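Local coordinates for protein beta-galactosidase (PDB 4OIF) that probably hydrolyses terminal non-reducing beta-D-galactose residues in beta-D-galactosides, as a zinc-binding, trimeric glycoside hydrolase of family 42, at residues A[161-165]-A[166-170]; A[415-419]-A[420-424]. All coordinates share one frame; numbering follows the deposited sequence. Where two conformers were deposited one is given.

Interaction 1: residues A[161-165]-A[166-170]. With ZN (zinc ion), chain D.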
loop_
_atom_site.group_PDB
_atom_site.type_symbol
_atom_site.label_atom_id
_atom_site.label_comp_id
_atom_site.label_asym_id
_atom_site.label_seq_id
_atom_site.Cartn_x
_atom_site.Cartn_y
_atom_site.Cartn_z
ATOM N N GLY A 161 9.408 -17.605 -11.201
ATOM C CA GLY A 161 8.283 -16.983 -11.868
ATOM C C GLY A 161 7.389 -18.001 -12.550
ATOM O O GLY A 161 7.720 -19.189 -12.651
ATOM N N GLU A 162 6.248 -17.536 -13.036
ATOM C CA GLU A 162 5.313 -18.437 -13.683
ATOM C C GLU A 162 4.714 -17.800 -14.922
ATOM O O GLU A 162 4.884 -16.604 -15.172
ATOM C CB GLU A 162 4.221 -18.852 -12.699
ATOM C CG GLU A 162 3.632 -17.700 -11.898
ATOM C CD GLU A 162 2.814 -18.182 -10.709
ATOM O OE1 GLU A 162 3.409 -18.742 -9.759
ATOM O OE2 GLU A 162 1.576 -18.002 -10.727
ATOM N N CYS A 163 4.039 -18.615 -15.717
ATOM C CA CYS A 163 3.349 -18.124 -16.895
ATOM C C CYS A 163 1.968 -18.767 -16.976
ATOM O O CYS A 163 1.800 -19.935 -16.627
ATOM C CB CYS A 163 4.159 -18.398 -18.167
ATOM S SG CYS A 163 3.377 -17.743 -19.657
ATOM N N HIS A 164 0.991 -17.984 -17.433
ATOM C CA HIS A 164 -0.408 -18.382 -17.435
ATOM C C HIS A 164 -1.017 -18.350 -18.829
ATOM O O HIS A 164 -2.235 -18.350 -18.969
ATOM C CB HIS A 164 -1.223 -17.467 -16.526
ATOM C CG HIS A 164 -0.786 -17.481 -15.098
ATOM N ND1 HIS A 164 -1.456 -18.191 -14.125
ATOM C CD2 HIS A 164 0.238 -16.856 -14.473
ATOM C CE1 HIS A 164 -0.854 -18.014 -12.964
ATOM N NE2 HIS A 164 0.173 -17.202 -13.147
ATOM N N CYS A 165 -0.175 -18.301 -19.853
ATOM C CA CYS A 165 -0.656 -18.285 -21.227
ATOM C C CYS A 165 -1.397 -19.579 -21.551
ATOM O O CYS A 165 -1.405 -20.516 -20.743
ATOM C CB CYS A 165 0.505 -18.075 -22.202
ATOM S SG CYS A 165 1.550 -19.495 -22.469
ATOM N N ASN A 166 -2.005 -19.639 -22.737
ATOM C CA ASN A 166 -2.838 -20.794 -23.060
ATOM C C ASN A 166 -2.005 -22.069 -23.247
ATOM O O ASN A 166 -2.506 -23.179 -22.985
ATOM C CB ASN A 166 -3.696 -20.505 -24.292
ATOM C CG ASN A 166 -4.782 -19.461 -24.019
ATOM O OD1 ASN A 166 -5.272 -19.325 -22.891
ATOM N ND2 ASN A 166 -5.162 -18.722 -25.056
ATOM N N LEU A 167 -0.738 -21.915 -23.628
ATOM C CA LEU A 167 0.183 -23.035 -23.720
ATOM C C LEU A 167 0.371 -23.665 -22.348
ATOM O O LEU A 167 0.266 -24.888 -22.164
ATOM C CB LEU A 167 1.522 -22.563 -24.277
ATOM C CG LEU A 167 1.470 -22.017 -25.705
ATOM C CD1 LEU A 167 2.876 -21.879 -26.266
ATOM C CD2 LEU A 167 0.632 -22.920 -26.581
ATOM N N CYS A 168 0.634 -22.797 -21.379
ATOM C CA CYS A 168 0.785 -23.194 -19.993
ATOM C C CYS A 168 -0.514 -23.733 -19.381
ATOM O O CYS A 168 -0.466 -24.618 -18.526
ATOM C CB CYS A 168 1.320 -22.011 -19.174
ATOM S SG CYS A 168 3.074 -21.581 -19.556
ATOM N N GLN A 169 -1.661 -23.204 -19.800
ATOM C CA GLN A 169 -2.943 -23.698 -19.305
ATOM C C GLN A 169 -3.121 -25.135 -19.758
ATOM O O GLN A 169 -3.546 -26.014 -18.976
ATOM C CB GLN A 169 -4.114 -22.843 -19.811
ATOM C CG GLN A 169 -4.059 -21.374 -19.393
ATOM C CD GLN A 169 -4.241 -21.179 -17.910
ATOM O OE1 GLN A 169 -4.878 -21.987 -17.241
ATOM N NE2 GLN A 169 -3.678 -20.098 -17.380
ATOM N N GLU A 170 -2.800 -25.374 -21.030
ATOM C CA GLU A 170 -2.938 -26.723 -21.550
ATOM C C GLU A 170 -1.961 -27.672 -20.864
ATOM O O GLU A 170 -2.340 -28.785 -20.477
ATOM C CB GLU A 170 -2.761 -26.749 -23.066
ATOM C CG GLU A 170 -4.097 -26.766 -23.811
ATOM C CD GLU A 170 -5.041 -27.872 -23.308
ATOM O OE1 GLU A 170 -4.556 -28.995 -23.017
ATOM O OE2 GLU A 170 -6.266 -27.620 -23.194
HETATM ZN ZN ZN D . 3.309 -19.822 -20.901
HETATM O O HOH W 1 -4.464 -17.586 -20.379
#
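Cys163, Cys165 and Cys168 turn their sulfurs onto one zinc ion, three of the four ligands of a Cys4 zinc site. Cys123 supplies the fourth. The site sits where the loop after strand 150-154 of the TIM-barrel domain enters helix 166-179. Cys163 and Cys165 reach the metal from the loop, Cys168 from the first turn of the helix. SG of Cys163 lies anti to its backbone N (chi1 -178°), and the SG-zinc bond is 2.4 Å. SG of Cys165 instead sits between its backbone N and carbonyl carbon (chi1 75°). That rotation lets the thiolate face both the zinc and the helix start. Cys165 is the N-cap, and its SG accepts from Cys168 N at 3.6 Å. This N-H would probably temper the negative charge on the Cys165 sulfur. CB of Leu167 packs 3.6 Å from SG of Cys165.

Gln169 bends at chi2 and folds its amide back over the loop. His164 ND1 bonds to Ser208, as does Gln169 NE2, while the His164 ring stacks on Trp224. A water also donates to His164 O. Gln169 NE2 donates to His164 O at 2.8 Å; the N-H points straight at the oxygen (179°), which lies in the Gln169 amide plane, though NE2 stands above the carbonyl plane of His164.

Interaction 2: residues A[415-419]-A[420-424]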
loop_
_atom_site.group_PDB
_atom_site.type_symbol
_atom_site.label_atom_id
_atom_site.label_comp_id
_atom_site.label_asym_id
_atom_site.label_seq_id
_atom_site.Cartn_x
_atom_site.Cartn_y
_atom_site.Cartn_z
ATOM N N ILE A 415 16.450 -30.428 11.552
ATOM C CA ILE A 415 15.218 -29.645 11.528
ATOM C C ILE A 415 14.476 -29.892 10.198
ATOM O O ILE A 415 15.019 -29.681 9.122
ATOM C CB ILE A 415 15.498 -28.146 11.696
ATOM C CG1 ILE A 415 16.152 -27.876 13.048
ATOM C CG2 ILE A 415 14.209 -27.333 11.515
ATOM C CD1 ILE A 415 16.422 -26.398 13.321
ATOM N N LEU A 416 13.242 -30.359 10.273
ATOM C CA LEU A 416 12.491 -30.700 9.082
ATOM C C LEU A 416 11.750 -29.475 8.539
ATOM O O LEU A 416 11.004 -28.808 9.255
ATOM C CB LEU A 416 11.522 -31.847 9.384
ATOM C CG LEU A 416 10.534 -32.302 8.311
ATOM C CD1 LEU A 416 11.245 -32.802 7.093
ATOM C CD2 LEU A 416 9.614 -33.385 8.879
ATOM N N TYR A 417 12.004 -29.183 7.268
ATOM C CA TYR A 417 11.365 -28.105 6.542
ATOM C C TYR A 417 10.653 -28.686 5.318
ATOM O O TYR A 417 11.136 -29.644 4.719
ATOM C CB TYR A 417 12.400 -27.069 6.119
ATOM C CG TYR A 417 11.867 -26.005 5.191
ATOM C CD1 TYR A 417 11.054 -24.990 5.674
ATOM C CD2 TYR A 417 12.189 -26.004 3.835
ATOM C CE1 TYR A 417 10.572 -23.997 4.839
ATOM C CE2 TYR A 417 11.704 -25.017 2.986
ATOM C CZ TYR A 417 10.893 -24.011 3.502
ATOM O OH TYR A 417 10.383 -23.013 2.697
ATOM N N ASP A 418 9.507 -28.116 4.955
ATOM C CA ASP A 418 8.755 -28.592 3.796
ATOM C C ASP A 418 8.177 -27.410 2.998
ATOM O O ASP A 418 7.418 -26.587 3.533
ATOM C CB ASP A 418 7.647 -29.548 4.247
ATOM C CG ASP A 418 6.988 -30.271 3.092
ATOM O OD1 ASP A 418 7.570 -31.245 2.589
ATOM O OD2 ASP A 418 5.874 -29.882 2.696
ATOM N N TRP A 419 8.564 -27.334 1.725
ATOM C CA TRP A 419 8.150 -26.258 0.816
ATOM C C TRP A 419 6.646 -26.253 0.600
ATOM O O TRP A 419 6.003 -25.201 0.622
ATOM C CB TRP A 419 8.866 -26.386 -0.540
ATOM C CG TRP A 419 10.123 -25.532 -0.695
ATOM C CD1 TRP A 419 10.192 -24.260 -1.199
ATOM C CD2 TRP A 419 11.475 -25.904 -0.368
ATOM N NE1 TRP A 419 11.491 -23.818 -1.195
ATOM C CE2 TRP A 419 12.301 -24.806 -0.698
ATOM C CE3 TRP A 419 12.067 -27.060 0.162
ATOM C CZ2 TRP A 419 13.692 -24.822 -0.499
ATOM C CZ3 TRP A 419 13.451 -27.079 0.356
ATOM C CH2 TRP A 419 14.246 -25.967 0.024
ATOM N N GLU A 420 6.083 -27.431 0.373
ATOM C CA GLU A 420 4.660 -27.520 0.126
ATOM C C GLU A 420 3.890 -27.097 1.382
ATOM O O GLU A 420 2.880 -26.410 1.290
ATOM C CB GLU A 420 4.286 -28.930 -0.349
ATOM C CG GLU A 420 4.727 -29.186 -1.803
ATOM C CD GLU A 420 4.474 -30.610 -2.314
ATOM O OE1 GLU A 420 4.157 -31.521 -1.519
ATOM O OE2 GLU A 420 4.597 -30.812 -3.536
ATOM N N ASN A 421 4.391 -27.478 2.551
ATOM C CA ASN A 421 3.828 -27.016 3.815
ATOM C C ASN A 421 3.869 -25.492 3.947
ATOM O O ASN A 421 2.905 -24.872 4.389
ATOM C CB ASN A 421 4.562 -27.663 4.992
ATOM C CG ASN A 421 4.018 -27.214 6.332
ATOM O OD1 ASN A 421 2.837 -27.400 6.630
ATOM N ND2 ASN A 421 4.882 -26.640 7.159
ATOM N N ASN A 422 4.989 -24.895 3.565
ATOM C CA ASN A 422 5.108 -23.446 3.535
ATOM C C ASN A 422 4.023 -22.817 2.641
ATOM O O ASN A 422 3.291 -21.914 3.061
ATOM C CB ASN A 422 6.511 -23.056 3.053
ATOM C CG ASN A 422 6.965 -21.710 3.586
ATOM O OD1 ASN A 422 6.154 -20.884 3.992
ATOM N ND2 ASN A 422 8.269 -21.478 3.570
ATOM N N TRP A 423 3.915 -23.324 1.418
ATOM C CA TRP A 423 2.881 -22.890 0.480
ATOM C C TRP A 423 1.468 -22.968 1.080
ATOM O O TRP A 423 0.737 -21.973 1.141
ATOM C CB TRP A 423 2.945 -23.726 -0.803
ATOM C CG TRP A 423 4.195 -23.498 -1.619
ATOM C CD1 TRP A 423 5.066 -22.457 -1.503
ATOM C CD2 TRP A 423 4.714 -24.337 -2.668
ATOM N NE1 TRP A 423 6.090 -22.586 -2.412
ATOM C CE2 TRP A 423 5.900 -23.734 -3.136
ATOM C CE3 TRP A 423 4.294 -25.539 -3.251
ATOM C CZ2 TRP A 423 6.666 -24.287 -4.167
ATOM C CZ3 TRP A 423 5.056 -26.089 -4.277
ATOM C CH2 TRP A 423 6.229 -25.462 -4.722
ATOM N N ALA A 424 1.106 -24.153 1.542
ATOM C CA ALA A 424 -0.256 -24.414 1.967
ATOM C C ALA A 424 -0.596 -23.623 3.230
ATOM O O ALA A 424 -1.678 -23.043 3.345
ATOM C CB ALA A 424 -0.460 -25.913 2.184
HETATM O O HOH W 2 7.597 -29.952 -0.409
HETATM O O HOH W 3 4.810 -32.149 1.435
#
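A capped helix start joins strand 413-416 to helix 419-427 in the trimerisation domain. Asp418 is the N-cap. Its CG is anti to the backbone N (chi1 -170°), which brings OD2 within 2.8 Å of Asn421 N. The donor meets OD2 on the anti side, somewhat out of the carboxylate plane. OD1 forms a salt bridge with Lys461. One water donates to both Asp418 OD2 and Glu420 OE1, bridging two like charges; Glu420 OE2 pairs with Arg226.

Tyr417 and Asn422 meet at their polar ends. Asn422 ND2 donates to Tyr417 OH at 2.8 Å, with OH in the amide plane and the ring turned 89° to it. Gln267 also bonds this hydroxyl. Tyr417 directs its ring edge at the Trp419 indole, with Tyr417 CE2 3.4 Å above the Trp419 ring plane, over its centre. A phenylalanine in place of Tyr417 would probably leave the Asn422 amide and the Gln267 side chain without the hydroxyl they share.

Trp419 O accepts from Trp423 N at 2.9 Å and also lies over one face of the Trp423 indole. These bonds, with Asn422 N to Asp418 O at 3.0 Å, make the first turn of an aspartate-capped alpha-helix.

From the N terminus, the chain first runs through barrel strand 150-154 and a loop, then closes interaction 1 at the start of helix 166-179. It continues through the rest of the TIM-barrel domain before strand 413-416 leads into interaction 2 and helix 419-427. The two contacts are local and in series; they neither nest nor cross. Each joins an incoming segment to a helix start. The centres of interaction 1 and interaction 2 are about 25 Å apart. The nearest atoms of interaction 1 and interaction 2 are about 9 Å apart. Helix 218-246 lies near both: Trp224 stacks at interaction 1, while Leu222, Lys225 and Thr229 touch Trp423 at interaction 2. It thus links the zinc loop to the trimerisation domain.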